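Alpha/beta hydrolase (Legionella pneumophila subsp. pneumophila str. Philadelphia 1, PDB 4EZI) is of unknown function but adopts the alpha/beta-hydrolase fold and may hydrolyse ester bonds, possibly those of triacylglycerols. Local coordinates at residues Y39-Y44 / I100-Y105; P91-E96 / L121-L126; G167-G172 / L349-A354; F339-S344 / V363-Q368. All coordinates share one frame; numbering follows the deposited sequence.

Interaction 1 of 4, residues Y39-Y44 / I100-Y105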
loop_
_atom_site.group_PDB
_atom_site.type_symbol
_atom_site.label_atom_id
_atom_site.label_comp_id
_atom_site.label_asym_id
_atom_site.label_seq_id
_atom_site.Cartn_x
_atom_site.Cartn_y
_atom_site.Cartn_z
ATOM N N TYR A 39 5.901 -11.149 21.558
ATOM C CA TYR A 39 7.297 -11.020 21.104
ATOM C C TYR A 39 7.826 -9.622 21.191
ATOM O O TYR A 39 7.051 -8.665 21.102
ATOM C CB TYR A 39 7.396 -11.433 19.630
ATOM C CG TYR A 39 7.018 -12.872 19.421
ATOM C CD1 TYR A 39 7.866 -13.873 19.846
ATOM C CD2 TYR A 39 5.827 -13.229 18.824
ATOM C CE1 TYR A 39 7.531 -15.189 19.682
ATOM C CE2 TYR A 39 5.471 -14.561 18.644
ATOM C CZ TYR A 39 6.340 -15.538 19.063
ATOM O OH TYR A 39 5.987 -16.866 18.906
ATOM N N ASP A 40 9.147 -9.542 21.372
ATOM C CA ASP A 40 9.918 -8.352 21.031
ATOM C C ASP A 40 10.427 -8.532 19.589
ATOM O O ASP A 40 10.631 -9.666 19.148
ATOM C CB ASP A 40 11.100 -8.181 22.001
ATOM C CG ASP A 40 10.685 -8.246 23.436
ATOM O OD1 ASP A 40 9.850 -7.449 23.839
ATOM O OD2 ASP A 40 11.205 -9.113 24.187
ATOM N N LEU A 41 10.656 -7.431 18.870
ATOM C CA LEU A 41 11.184 -7.508 17.492
ATOM C C LEU A 41 12.561 -6.876 17.402
ATOM O O LEU A 41 12.844 -5.898 18.106
ATOM C CB LEU A 41 10.274 -6.777 16.487
ATOM C CG LEU A 41 8.771 -6.977 16.629
ATOM C CD1 LEU A 41 8.024 -6.140 15.596
ATOM C CD2 LEU A 41 8.425 -8.469 16.503
ATOM N N GLN A 42 13.402 -7.399 16.503
ATOM C CA GLN A 42 14.606 -6.714 16.037
ATOM C C GLN A 42 14.282 -6.059 14.689
ATOM O O GLN A 42 13.699 -6.694 13.796
ATOM C CB GLN A 42 15.759 -7.697 15.878
ATOM C CG GLN A 42 17.030 -7.119 15.186
ATOM C CD GLN A 42 17.781 -6.067 15.978
ATOM O OE1 GLN A 42 18.148 -6.302 17.122
ATOM N NE2 GLN A 42 18.048 -4.901 15.351
ATOM N N LEU A 43 14.681 -4.796 14.546
ATOM C CA LEU A 43 14.398 -4.008 13.363
ATOM C C LEU A 43 15.646 -3.756 12.529
ATOM O O LEU A 43 16.712 -3.465 13.081
ATOM C CB LEU A 43 13.833 -2.635 13.775
ATOM C CG LEU A 43 12.632 -2.573 14.690
ATOM C CD1 LEU A 43 12.167 -1.121 14.882
ATOM C CD2 LEU A 43 11.532 -3.358 14.124
ATOM N N TYR A 44 15.450 -3.782 11.206
ATOM C CA TYR A 44 16.472 -3.440 10.230
ATOM C C TYR A 44 15.869 -2.542 9.174
ATOM O O TYR A 44 14.755 -2.800 8.689
ATOM C CB TYR A 44 17.007 -4.684 9.535
ATOM C CG TYR A 44 17.816 -5.583 10.442
ATOM C CD1 TYR A 44 19.151 -5.314 10.694
ATOM C CD2 TYR A 44 17.250 -6.693 11.034
ATOM C CE1 TYR A 44 19.916 -6.132 11.512
ATOM C CE2 TYR A 44 18.008 -7.511 11.892
ATOM C CZ TYR A 44 19.332 -7.199 12.126
ATOM O OH TYR A 44 20.082 -8.011 12.954
ATOM N N ILE A 100 1.756 0.610 14.981
ATOM C CA ILE A 100 0.631 -0.301 15.010
ATOM C C ILE A 100 0.827 -1.502 14.078
ATOM O O ILE A 100 0.367 -2.603 14.392
ATOM C CB ILE A 100 -0.700 0.447 14.682
ATOM C CG1 ILE A 100 -1.901 -0.364 15.088
ATOM C CG2 ILE A 100 -0.757 0.909 13.233
ATOM C CD1 ILE A 100 -2.037 -0.554 16.613
ATOM N N TYR A 101 1.491 -1.303 12.949
ATOM C CA TYR A 101 1.724 -2.386 11.993
ATOM C C TYR A 101 2.680 -3.409 12.561
ATOM O O TYR A 101 2.437 -4.611 12.494
ATOM C CB TYR A 101 2.202 -1.850 10.631
ATOM C CG TYR A 101 1.327 -0.726 10.166
ATOM C CD1 TYR A 101 0.062 -0.979 9.702
ATOM C CD2 TYR A 101 1.732 0.591 10.268
ATOM C CE1 TYR A 101 -0.833 0.067 9.364
ATOM C CE2 TYR A 101 0.880 1.632 9.955
ATOM C CZ TYR A 101 -0.394 1.372 9.500
ATOM O OH TYR A 101 -1.222 2.429 9.203
ATOM N N LEU A 102 3.753 -2.939 13.179
ATOM C CA LEU A 102 4.689 -3.828 13.865
ATOM C C LEU A 102 4.028 -4.571 15.032
ATOM O O LEU A 102 4.200 -5.778 15.198
ATOM C CB LEU A 102 5.891 -3.056 14.395
ATOM C CG LEU A 102 6.768 -2.384 13.355
ATOM C CD1 LEU A 102 7.946 -1.751 14.071
ATOM C CD2 LEU A 102 7.261 -3.382 12.291
ATOM N N ALA A 103 3.240 -3.839 15.810
ATOM C CA ALA A 103 2.616 -4.398 16.988
ATOM C C ALA A 103 1.649 -5.517 16.622
ATOM O O ALA A 103 1.630 -6.578 17.245
ATOM C CB ALA A 103 1.943 -3.303 17.795
ATOM N N ALA A 104 0.814 -5.255 15.622
ATOM C CA ALA A 104 -0.209 -6.218 15.239
ATOM C C ALA A 104 0.391 -7.442 14.546
ATOM O O ALA A 104 0.095 -8.573 14.907
ATOM C CB ALA A 104 -1.260 -5.515 14.355
ATOM N N TYR A 105 1.210 -7.204 13.530
ATOM C CA TYR A 105 1.728 -8.288 12.707
ATOM C C TYR A 105 2.939 -8.994 13.283
ATOM O O TYR A 105 3.133 -10.184 13.010
ATOM C CB TYR A 105 2.068 -7.769 11.310
ATOM C CG TYR A 105 0.875 -7.458 10.444
ATOM C CD1 TYR A 105 0.035 -8.467 10.020
ATOM C CD2 TYR A 105 0.589 -6.156 10.014
ATOM C CE1 TYR A 105 -1.067 -8.207 9.213
ATOM C CE2 TYR A 105 -0.510 -5.874 9.212
ATOM C CZ TYR A 105 -1.334 -6.902 8.812
ATOM O OH TYR A 105 -2.415 -6.683 7.973
#
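Leu102 reaches out from the helix at 99-108 and meets two leucines of strand 41-51, Leu41 and Leu43, by packing alone, with no hydrogen bond between the segments. At its root, Leu102 CB lies 3.9 Å from CD1 of Leu41, and the same methyl sits equally close to the Leu102 carbonyl oxygen, so Leu41 packs against the base of the leucine and its peptide. At CG the chain forks. On one branch Leu102 CD2 passes 4.4 Å from Leu41 CD1. The other branch, CD1, meets Leu43 end to end, its methyl 3.9 Å from Leu43 CD2. CG of Leu102 stands anti to its own carbonyl carbon (chi1 -63°), which sends the fork outward from the helix to the strand. In the alpha/beta-hydrolase fold this helix is the crossover between parallel strands 74-80 and 112-116, and here it packs against the antiparallel N-terminal part of the sheet. Leu41 and Leu43, two residues apart, present the same strand face to it. Ala65 of strand 57-67 touches all three leucines, and Phe17 of strand 8-17 also packs on Leu102. Next to Leu102 on the helix, Tyr101 OH is hydrogen-bonded to His355 NE2.

Interaction 2 of 4, residues P91-E96 / L121-L126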
loop_
_atom_site.group_PDB
_atom_site.type_symbol
_atom_site.label_atom_id
_atom_site.label_comp_id
_atom_site.label_asym_id
_atom_site.label_seq_id
_atom_site.Cartn_x
_atom_site.Cartn_y
_atom_site.Cartn_z
ATOM N N PRO A 91 7.885 3.374 6.443
ATOM C CA PRO A 91 8.239 2.366 7.448
ATOM C C PRO A 91 9.720 2.287 7.844
ATOM O O PRO A 91 10.014 1.981 8.989
ATOM C CB PRO A 91 7.721 1.059 6.826
ATOM C CG PRO A 91 6.525 1.519 6.055
ATOM C CD PRO A 91 6.976 2.816 5.423
ATOM N N SER A 92 10.647 2.549 6.928
ATOM C CA SER A 92 12.052 2.437 7.291
ATOM C C SER A 92 12.471 3.414 8.380
ATOM O O SER A 92 13.521 3.217 8.996
ATOM C CB SER A 92 12.951 2.647 6.081
ATOM O OG SER A 92 12.861 3.958 5.563
ATOM N N ARG A 93 11.671 4.459 8.627
ATOM C CA ARG A 93 11.940 5.383 9.728
ATOM C C ARG A 93 11.308 4.944 11.042
ATOM O O ARG A 93 11.645 5.482 12.094
ATOM C CB ARG A 93 11.493 6.819 9.392
ATOM C CG ARG A 93 12.406 7.566 8.449
ATOM C CD ARG A 93 12.415 7.048 7.034
ATOM N NE ARG A 93 13.269 7.904 6.206
ATOM C CZ ARG A 93 14.279 7.509 5.455
ATOM N NH1 ARG A 93 14.569 6.241 5.281
ATOM N NH2 ARG A 93 14.972 8.425 4.795
ATOM N N ASN A 94 10.368 4.008 10.977
ATOM C CA ASN A 94 9.633 3.546 12.138
ATOM C C ASN A 94 9.282 4.642 13.153
ATOM O O ASN A 94 9.654 4.561 14.325
ATOM C CB ASN A 94 10.305 2.361 12.846
ATOM C CG ASN A 94 9.347 1.695 13.835
ATOM O OD1 ASN A 94 8.181 1.484 13.499
ATOM N ND2 ASN A 94 9.834 1.347 15.015
ATOM N N ASN A 95 8.480 5.603 12.702
ATOM C CA ASN A 95 7.947 6.581 13.606
ATOM C C ASN A 95 6.724 5.996 14.335
ATOM O O ASN A 95 6.297 4.866 14.087
ATOM C CB ASN A 95 7.639 7.900 12.896
ATOM C CG ASN A 95 6.574 7.794 11.851
ATOM O OD1 ASN A 95 5.664 6.974 11.948
ATOM N ND2 ASN A 95 6.670 8.634 10.835
ATOM N N GLU A 96 6.194 6.749 15.296
ATOM C CA GLU A 96 5.134 6.215 16.144
ATOM C C GLU A 96 3.891 5.815 15.328
ATOM O O GLU A 96 3.147 4.935 15.751
ATOM C CB GLU A 96 4.723 7.194 17.249
ATOM C CG GLU A 96 5.708 7.431 18.375
ATOM C CD GLU A 96 5.161 8.444 19.429
ATOM O OE1 GLU A 96 3.997 8.886 19.307
ATOM O OE2 GLU A 96 5.890 8.785 20.388
ATOM N N LEU A 121 10.454 7.654 -2.029
ATOM C CA LEU A 121 10.277 7.880 -0.598
ATOM C C LEU A 121 11.444 7.211 0.136
ATOM O O LEU A 121 12.226 6.453 -0.439
ATOM C CB LEU A 121 8.944 7.342 -0.108
ATOM C CG LEU A 121 7.719 7.912 -0.813
ATOM C CD1 LEU A 121 6.471 7.120 -0.421
ATOM C CD2 LEU A 121 7.507 9.402 -0.552
ATOM N N GLY A 122 11.551 7.475 1.430
ATOM C CA GLY A 122 12.656 6.911 2.213
ATOM C C GLY A 122 13.998 7.341 1.664
ATOM O O GLY A 122 14.218 8.522 1.382
ATOM N N ASP A 123 14.879 6.370 1.488
ATOM C CA ASP A 123 16.238 6.633 1.006
ATOM C C ASP A 123 16.332 6.672 -0.513
ATOM O O ASP A 123 17.394 6.953 -1.059
ATOM C CB ASP A 123 17.203 5.530 1.484
ATOM C CG ASP A 123 17.351 5.413 3.000
ATOM O OD1 ASP A 123 16.992 6.330 3.750
ATOM O OD2 ASP A 123 17.924 4.362 3.423
ATOM N N ASN A 124 15.249 6.361 -1.232
ATOM C CA ASN A 124 15.334 6.235 -2.693
ATOM C C ASN A 124 15.617 7.579 -3.350
ATOM O O ASN A 124 15.030 8.585 -3.000
ATOM C CB ASN A 124 14.039 5.659 -3.236
ATOM C CG ASN A 124 14.075 5.479 -4.731
ATOM O OD1 ASN A 124 13.282 6.083 -5.446
ATOM N ND2 ASN A 124 14.961 4.610 -5.217
ATOM N N GLU A 125 16.508 7.579 -4.338
ATOM C CA GLU A 125 16.976 8.829 -4.909
ATOM C C GLU A 125 16.011 9.460 -5.914
ATOM O O GLU A 125 16.173 10.630 -6.242
ATOM C CB GLU A 125 18.349 8.631 -5.553
ATOM C CG GLU A 125 18.304 7.857 -6.827
ATOM C CD GLU A 125 19.628 7.847 -7.576
ATOM O OE1 GLU A 125 20.424 8.807 -7.441
ATOM O OE2 GLU A 125 19.853 6.882 -8.332
ATOM N N LEU A 126 15.026 8.715 -6.422
ATOM C CA LEU A 126 14.036 9.347 -7.285
ATOM C C LEU A 126 13.341 10.430 -6.477
ATOM O O LEU A 126 13.052 10.259 -5.287
ATOM C CB LEU A 126 13.023 8.347 -7.839
ATOM C CG LEU A 126 13.579 7.212 -8.689
ATOM C CD1 LEU A 126 12.539 6.146 -9.012
ATOM C CD2 LEU A 126 14.202 7.731 -9.968
#
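The guanidinium of Arg93 lies flat against Gly122, whose CA sits 3.6 Å above the plane and over its centre, while the carboxylate of Asp123 comes in at the edge. That edge is the end-on one: NH1 and NH2 both donate to a single oxygen, Asp123 OD1. The NH1 bond to Asp123 OD1 is 2.9 Å long with an N-H...O angle of 153°, and the one from NH2 to the same OD1 is 3.1 Å. The oxygen stays close to the guanidinium plane, yet the carboxylate itself is turned 58° out of it. As a result NH1 meets OD1 from well above the carboxylate plane, whereas NH2 arrives nearly along the C-O bond.

A bend at chi2 (69°) folds the arginine back, close enough for NH1 to give a second bond, 2.9 Å, to OG of the preceding Ser92. That hydroxyl is also bonded to Asp117 OD2. The remaining edge of the arginine, NE, is held by Asn88 OD1, which fixes the group's rotation. The second carboxylate oxygen, Asp123 OD2, pairs with Lys45 of strand 41-51, placing the acid between two cations, which would probably favour its ionised form.

Gly122 and Asp123 are the central residues of a type II' beta turn closed by Asn124 N to Leu121 O, 3.1 Å. Glycine suits the first of these places, where phi is positive. This salt bridge over a turn ties together two loops that leave the C-terminal ends of parallel strands 74-80 and 112-116, the edge of the sheet where alpha/beta hydrolases build their active sites.

Interaction 3 of 4, residues G167-G172 / L349-A354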
loop_
_atom_site.group_PDB
_atom_site.type_symbol
_atom_site.label_atom_id
_atom_site.label_comp_id
_atom_site.label_asym_id
_atom_site.label_seq_id
_atom_site.Cartn_x
_atom_site.Cartn_y
_atom_site.Cartn_z
ATOM N N GLY A 167 -2.257 -4.510 2.880
ATOM C CA GLY A 167 -1.947 -3.102 2.795
ATOM C C GLY A 167 -3.211 -2.308 2.967
ATOM O O GLY A 167 -4.293 -2.887 3.060
ATOM N N TYR A 168 -3.098 -0.976 2.957
ATOM C CA TYR A 168 -4.284 -0.114 3.118
ATOM C C TYR A 168 -4.207 1.002 2.105
ATOM O O TYR A 168 -3.158 1.599 1.894
ATOM C CB TYR A 168 -4.344 0.470 4.534
ATOM C CG TYR A 168 -5.729 0.966 4.917
ATOM C CD1 TYR A 168 -6.716 0.057 5.255
ATOM C CD2 TYR A 168 -6.073 2.320 4.916
ATOM C CE1 TYR A 168 -8.001 0.484 5.598
ATOM C CE2 TYR A 168 -7.346 2.750 5.234
ATOM C CZ TYR A 168 -8.304 1.818 5.582
ATOM O OH TYR A 168 -9.589 2.189 5.861
ATOM N N SER A 169 -5.357 1.332 1.531
ATOM C CA SER A 169 -5.520 2.529 0.688
ATOM C C SER A 169 -4.628 2.373 -0.548
ATOM O O SER A 169 -4.793 1.374 -1.263
ATOM C CB SER A 169 -5.310 3.780 1.544
ATOM O OG SER A 169 -5.815 4.944 0.926
ATOM N N GLU A 170 -3.709 3.296 -0.838
ATOM C CA GLU A 170 -2.755 3.055 -1.932
ATOM C C GLU A 170 -2.141 1.658 -1.794
ATOM O O GLU A 170 -1.909 0.975 -2.789
ATOM C CB GLU A 170 -1.620 4.096 -1.947
ATOM C CG GLU A 170 -0.671 3.891 -3.112
ATOM C CD GLU A 170 0.569 4.736 -3.096
ATOM O OE1 GLU A 170 0.884 5.365 -2.077
ATOM O OE2 GLU A 170 1.244 4.764 -4.172
ATOM N N GLY A 171 -1.852 1.261 -0.566
ATOM C CA GLY A 171 -1.276 -0.042 -0.300
ATOM C C GLY A 171 -2.163 -1.233 -0.523
ATOM O O GLY A 171 -1.656 -2.331 -0.719
ATOM N N GLY A 172 -3.472 -1.004 -0.493
ATOM C CA GLY A 172 -4.386 -2.060 -0.928
ATOM C C GLY A 172 -4.222 -2.321 -2.410
ATOM O O GLY A 172 -4.214 -3.465 -2.854
ATOM N N LEU A 349 -18.238 4.236 9.324
ATOM C CA LEU A 349 -16.868 4.659 9.647
ATOM C C LEU A 349 -16.180 5.061 8.352
ATOM O O LEU A 349 -16.314 4.386 7.331
ATOM C CB LEU A 349 -16.065 3.554 10.317
ATOM C CG LEU A 349 -16.517 3.147 11.724
ATOM C CD1 LEU A 349 -15.633 2.006 12.195
ATOM C CD2 LEU A 349 -16.513 4.351 12.683
ATOM N N ASP A 350 -15.443 6.171 8.398
ATOM C CA ASP A 350 -14.756 6.685 7.215
ATOM C C ASP A 350 -13.417 5.969 6.985
ATOM O O ASP A 350 -13.059 5.026 7.684
ATOM C CB ASP A 350 -14.662 8.206 7.261
ATOM C CG ASP A 350 -13.635 8.734 8.240
ATOM O OD1 ASP A 350 -12.659 8.037 8.576
ATOM O OD2 ASP A 350 -13.797 9.914 8.629
ATOM N N HIS A 351 -12.713 6.375 5.935
ATOM C CA HIS A 351 -11.478 5.697 5.519
ATOM C C HIS A 351 -10.443 5.649 6.631
ATOM O O HIS A 351 -9.669 4.695 6.750
ATOM C CB HIS A 351 -10.910 6.473 4.328
ATOM C CG HIS A 351 -9.809 5.785 3.562
ATOM N ND1 HIS A 351 -10.016 4.644 2.812
ATOM C CD2 HIS A 351 -8.514 6.146 3.334
ATOM C CE1 HIS A 351 -8.902 4.339 2.154
ATOM N NE2 HIS A 351 -7.981 5.241 2.440
ATOM N N VAL A 352 -10.384 6.702 7.423
ATOM C CA VAL A 352 -9.417 6.781 8.511
ATOM C C VAL A 352 -9.903 6.032 9.753
ATOM O O VAL A 352 -9.190 5.211 10.340
ATOM C CB VAL A 352 -9.077 8.240 8.837
ATOM C CG1 VAL A 352 -8.096 8.320 9.993
ATOM C CG2 VAL A 352 -8.549 8.945 7.579
ATOM N N GLN A 353 -11.129 6.314 10.144
ATOM C CA GLN A 353 -11.693 5.678 11.319
ATOM C C GLN A 353 -11.723 4.146 11.220
ATOM O O GLN A 353 -11.584 3.442 12.224
ATOM C CB GLN A 353 -13.118 6.175 11.562
ATOM C CG GLN A 353 -13.234 7.669 11.829
ATOM C CD GLN A 353 -14.655 8.197 11.657
ATOM O OE1 GLN A 353 -15.444 7.707 10.840
ATOM N NE2 GLN A 353 -14.983 9.214 12.432
ATOM N N ALA A 354 -11.994 3.641 10.019
ATOM C CA ALA A 354 -12.113 2.210 9.799
ATOM C C ALA A 354 -10.780 1.483 9.854
ATOM O O ALA A 354 -10.760 0.264 9.965
ATOM C CB ALA A 354 -12.801 1.931 8.464
#
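Ser169 and His351 meet in what is consistent with the catalytic pair of an alpha/beta hydrolase: Ser169 sits on a sharp strand-to-helix turn that fits a Gly-X-Ser-X-Gly nucleophile elbow, its backbone strained at phi 64°, psi -123°. Here the packing is tight. Ser169 OG lies 2.7 Å from His351 NE2, close to the imidazole plane, and either atom could be the donor. Tyr168 comes over one face of the same imidazole, with CE2 3.7 Å above the ring and over its centre. The two rings are oblique, 39° apart, and the tyrosine runs on past to give its OH to the His351 carbonyl oxygen at 2.7 Å, in the carbonyl plane and on a lone pair.

Beyond His351 the packing opens out. Val352 and Gln353 set off away from the elbow and are exposed, and the loop is braced in part by its own side chains: Gln353 OE1 folds back to accept from Asp350 N, and Asp350 OD1 takes the backbone N of Gln353 at 2.8 Å in an Asx motif. A bound di(hydroxyethyl)ether lies about 4 Å from the serine side chain. His351 ND1 is hydrogen-bonded to Asp318 OD2, the presumed third member of the triad.

Interaction 4 of 4, residues F339-S344 / V363-Q368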
loop_
_atom_site.group_PDB
_atom_site.type_symbol
_atom_site.label_atom_id
_atom_site.label_comp_id
_atom_site.label_asym_id
_atom_site.label_seq_id
_atom_site.Cartn_x
_atom_site.Cartn_y
_atom_site.Cartn_z
ATOM N N PHE A 339 -12.491 -19.031 -3.296
ATOM C CA PHE A 339 -11.769 -18.615 -2.088
ATOM C C PHE A 339 -11.497 -17.103 -2.105
ATOM O O PHE A 339 -10.359 -16.624 -2.065
ATOM C CB PHE A 339 -10.495 -19.434 -1.934
ATOM C CG PHE A 339 -10.763 -20.923 -1.935
ATOM C CD1 PHE A 339 -11.356 -21.526 -0.840
ATOM C CD2 PHE A 339 -10.487 -21.698 -3.059
ATOM C CE1 PHE A 339 -11.629 -22.919 -0.839
ATOM C CE2 PHE A 339 -10.759 -23.081 -3.070
ATOM C CZ PHE A 339 -11.335 -23.676 -1.960
ATOM N N VAL A 340 -12.609 -16.384 -2.188
ATOM C CA VAL A 340 -12.658 -14.922 -2.330
ATOM C C VAL A 340 -13.830 -14.447 -1.488
ATOM O O VAL A 340 -14.955 -14.981 -1.622
ATOM C CB VAL A 340 -12.873 -14.490 -3.809
ATOM C CG1 VAL A 340 -12.978 -12.946 -3.920
ATOM C CG2 VAL A 340 -11.776 -15.026 -4.702
ATOM N N TRP A 341 -13.559 -13.476 -0.625
ATOM C CA TRP A 341 -14.562 -12.914 0.258
ATOM C C TRP A 341 -14.476 -11.395 0.243
ATOM O O TRP A 341 -13.436 -10.824 -0.063
ATOM C CB TRP A 341 -14.373 -13.446 1.679
ATOM C CG TRP A 341 -14.466 -14.947 1.775
ATOM C CD1 TRP A 341 -15.595 -15.683 1.961
ATOM C CD2 TRP A 341 -13.395 -15.876 1.632
ATOM N NE1 TRP A 341 -15.283 -17.020 1.973
ATOM C CE2 TRP A 341 -13.937 -17.171 1.785
ATOM C CE3 TRP A 341 -12.023 -15.749 1.424
ATOM C CZ2 TRP A 341 -13.165 -18.315 1.701
ATOM C CZ3 TRP A 341 -11.256 -16.890 1.341
ATOM C CH2 TRP A 341 -11.826 -18.167 1.497
ATOM N N ILE A 342 -15.580 -10.773 0.621
ATOM C CA ILE A 342 -15.665 -9.328 0.777
ATOM C C ILE A 342 -16.268 -9.044 2.155
ATOM O O ILE A 342 -17.183 -9.735 2.613
ATOM C CB ILE A 342 -16.497 -8.657 -0.363
ATOM C CG1 ILE A 342 -16.408 -7.138 -0.242
ATOM C CG2 ILE A 342 -17.967 -9.156 -0.414
ATOM C CD1 ILE A 342 -17.031 -6.407 -1.440
ATOM N N LYS A 343 -15.709 -8.042 2.837
ATOM C CA LYS A 343 -16.141 -7.675 4.168
ATOM C C LYS A 343 -16.113 -6.163 4.344
ATOM O O LYS A 343 -15.115 -5.516 4.020
ATOM C CB LYS A 343 -15.210 -8.317 5.210
ATOM C CG LYS A 343 -15.381 -7.852 6.624
ATOM C CD LYS A 343 -16.652 -8.318 7.258
ATOM C CE LYS A 343 -16.669 -7.906 8.737
ATOM N NZ LYS A 343 -17.973 -8.184 9.392
ATOM N N SER A 344 -17.203 -5.647 4.884
ATOM C CA SER A 344 -17.299 -4.266 5.353
ATOM C C SER A 344 -17.302 -4.263 6.869
ATOM O O SER A 344 -18.089 -4.984 7.509
ATOM C CB SER A 344 -18.597 -3.599 4.865
ATOM O OG SER A 344 -18.727 -2.324 5.458
ATOM N N VAL A 363 -5.356 -9.340 10.124
ATOM C CA VAL A 363 -4.656 -10.274 11.016
ATOM C C VAL A 363 -5.459 -11.565 11.222
ATOM O O VAL A 363 -4.934 -12.664 11.145
ATOM C CB VAL A 363 -4.318 -9.640 12.410
ATOM C CG1 VAL A 363 -3.698 -10.706 13.367
ATOM C CG2 VAL A 363 -3.407 -8.429 12.256
ATOM N N ASP A 364 -6.755 -11.404 11.464
ATOM C CA ASP A 364 -7.617 -12.562 11.700
ATOM C C ASP A 364 -7.703 -13.469 10.468
ATOM O O ASP A 364 -7.730 -14.698 10.589
ATOM C CB ASP A 364 -8.999 -12.124 12.131
ATOM C CG ASP A 364 -9.049 -11.594 13.543
ATOM O OD1 ASP A 364 -8.131 -11.851 14.346
ATOM O OD2 ASP A 364 -10.069 -10.948 13.869
ATOM N N PHE A 365 -7.761 -12.873 9.286
ATOM C CA PHE A 365 -7.763 -13.632 8.047
ATOM C C PHE A 365 -6.476 -14.433 7.880
ATOM O O PHE A 365 -6.514 -15.624 7.553
ATOM C CB PHE A 365 -7.960 -12.683 6.873
ATOM C CG PHE A 365 -8.230 -13.343 5.552
ATOM C CD1 PHE A 365 -9.392 -14.065 5.338
ATOM C CD2 PHE A 365 -7.333 -13.219 4.507
ATOM C CE1 PHE A 365 -9.662 -14.627 4.096
ATOM C CE2 PHE A 365 -7.577 -13.792 3.278
ATOM C CZ PHE A 365 -8.760 -14.486 3.070
ATOM N N PHE A 366 -5.344 -13.805 8.146
ATOM C CA PHE A 366 -4.075 -14.494 8.031
ATOM C C PHE A 366 -3.949 -15.627 9.038
ATOM O O PHE A 366 -3.478 -16.724 8.708
ATOM C CB PHE A 366 -2.909 -13.514 8.166
ATOM C CG PHE A 366 -2.858 -12.494 7.055
ATOM C CD1 PHE A 366 -3.517 -12.712 5.840
ATOM C CD2 PHE A 366 -2.190 -11.295 7.240
ATOM C CE1 PHE A 366 -3.463 -11.786 4.840
ATOM C CE2 PHE A 366 -2.129 -10.350 6.215
ATOM C CZ PHE A 366 -2.767 -10.593 5.017
ATOM N N LYS A 367 -4.435 -15.406 10.243
ATOM C CA LYS A 367 -4.412 -16.464 11.256
ATOM C C LYS A 367 -5.231 -17.687 10.816
ATOM O O LYS A 367 -4.828 -18.833 11.059
ATOM C CB LYS A 367 -4.899 -15.930 12.593
ATOM C CG LYS A 367 -3.892 -15.016 13.298
ATOM C CD LYS A 367 -2.773 -15.837 13.935
ATOM C CE LYS A 367 -1.568 -14.986 14.267
ATOM N NZ LYS A 367 -0.423 -15.846 14.711
ATOM N N GLN A 368 -6.360 -17.449 10.142
ATOM C CA GLN A 368 -7.186 -18.526 9.628
ATOM C C GLN A 368 -6.386 -19.407 8.689
ATOM O O GLN A 368 -6.478 -20.631 8.761
ATOM C CB GLN A 368 -8.418 -17.966 8.925
ATOM C CG GLN A 368 -9.332 -19.029 8.352
ATOM C CD GLN A 368 -10.566 -18.460 7.682
ATOM O OE1 GLN A 368 -10.989 -17.334 7.964
ATOM N NE2 GLN A 368 -11.161 -19.255 6.794
#
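Trp341 and Phe365 touch through the outer carbons of their rings, with no polar atom involved. The closest pair is Trp341 CE3 with Phe365 CE1, 3.7 Å apart; the next atoms round each ring follow at nearly the same spacing, Trp341 CZ3 lying 3.9 Å from Phe365 CZ. Two neighbouring carbons of the indole's six-membered ring therefore rest along two neighbouring carbons at the rim of the phenyl, and they approach it at its edge, close to its plane. The ring planes are inclined by 71° and the centroids are 5.8 Å apart, an oblique meeting of two side chains that cross at about a right angle.

CG of Phe365 stands opposite its own backbone N (chi1 -169°), carrying the ring out from the helix toward the sheet, while the indole of Trp341 swings back over the chain, where the carbonyl carbon of Phe339 lies 3.5 Å above one of its faces.

Strand 340-344 is the outermost parallel strand of the alpha/beta-hydrolase sheet, and helix 355-370 is the last helix, laid across the sheet's face. Phe365 reaches down to Ala193 and Ala195 of strand 193-197 and to Leu311 of strand 310-314, and Phe369 of the same helix meets its ring edge-to-face. Leu311 and Pro309 pack on both aromatic rings of the contact. Behind the strand, Val340 and Ile342 point the other way, onto Tyr330 of helix 323-334, so the edge strand is held between two helices. The neighbouring Phe366 packs on Tyr164 and Tyr111.

In the fold
Along the chain, interactions 1 and 2 interlock, since their segments alternate, and both close before interactions 3 and 4, which interlock in turn. In space interactions 1 and 2 also touch, with Asn94 packing on Leu43 and Leu102, though their centres are 17 Å apart. Helix 355-370 links the rest: it begins just after 349-354, carries 363-368, and its Val363 and Phe366 pack on Tyr105 of interaction 1, so its packing there and at interaction 4 probably anchors the loop bearing the presumed catalytic His351 to the sheet. Interactions 1, 3 and 4 all reach this mixed sheet, from its antiparallel N-terminal strands to edge strand 340-344. Interactions 2 and 4 lie farthest apart, about 29 Å between centres.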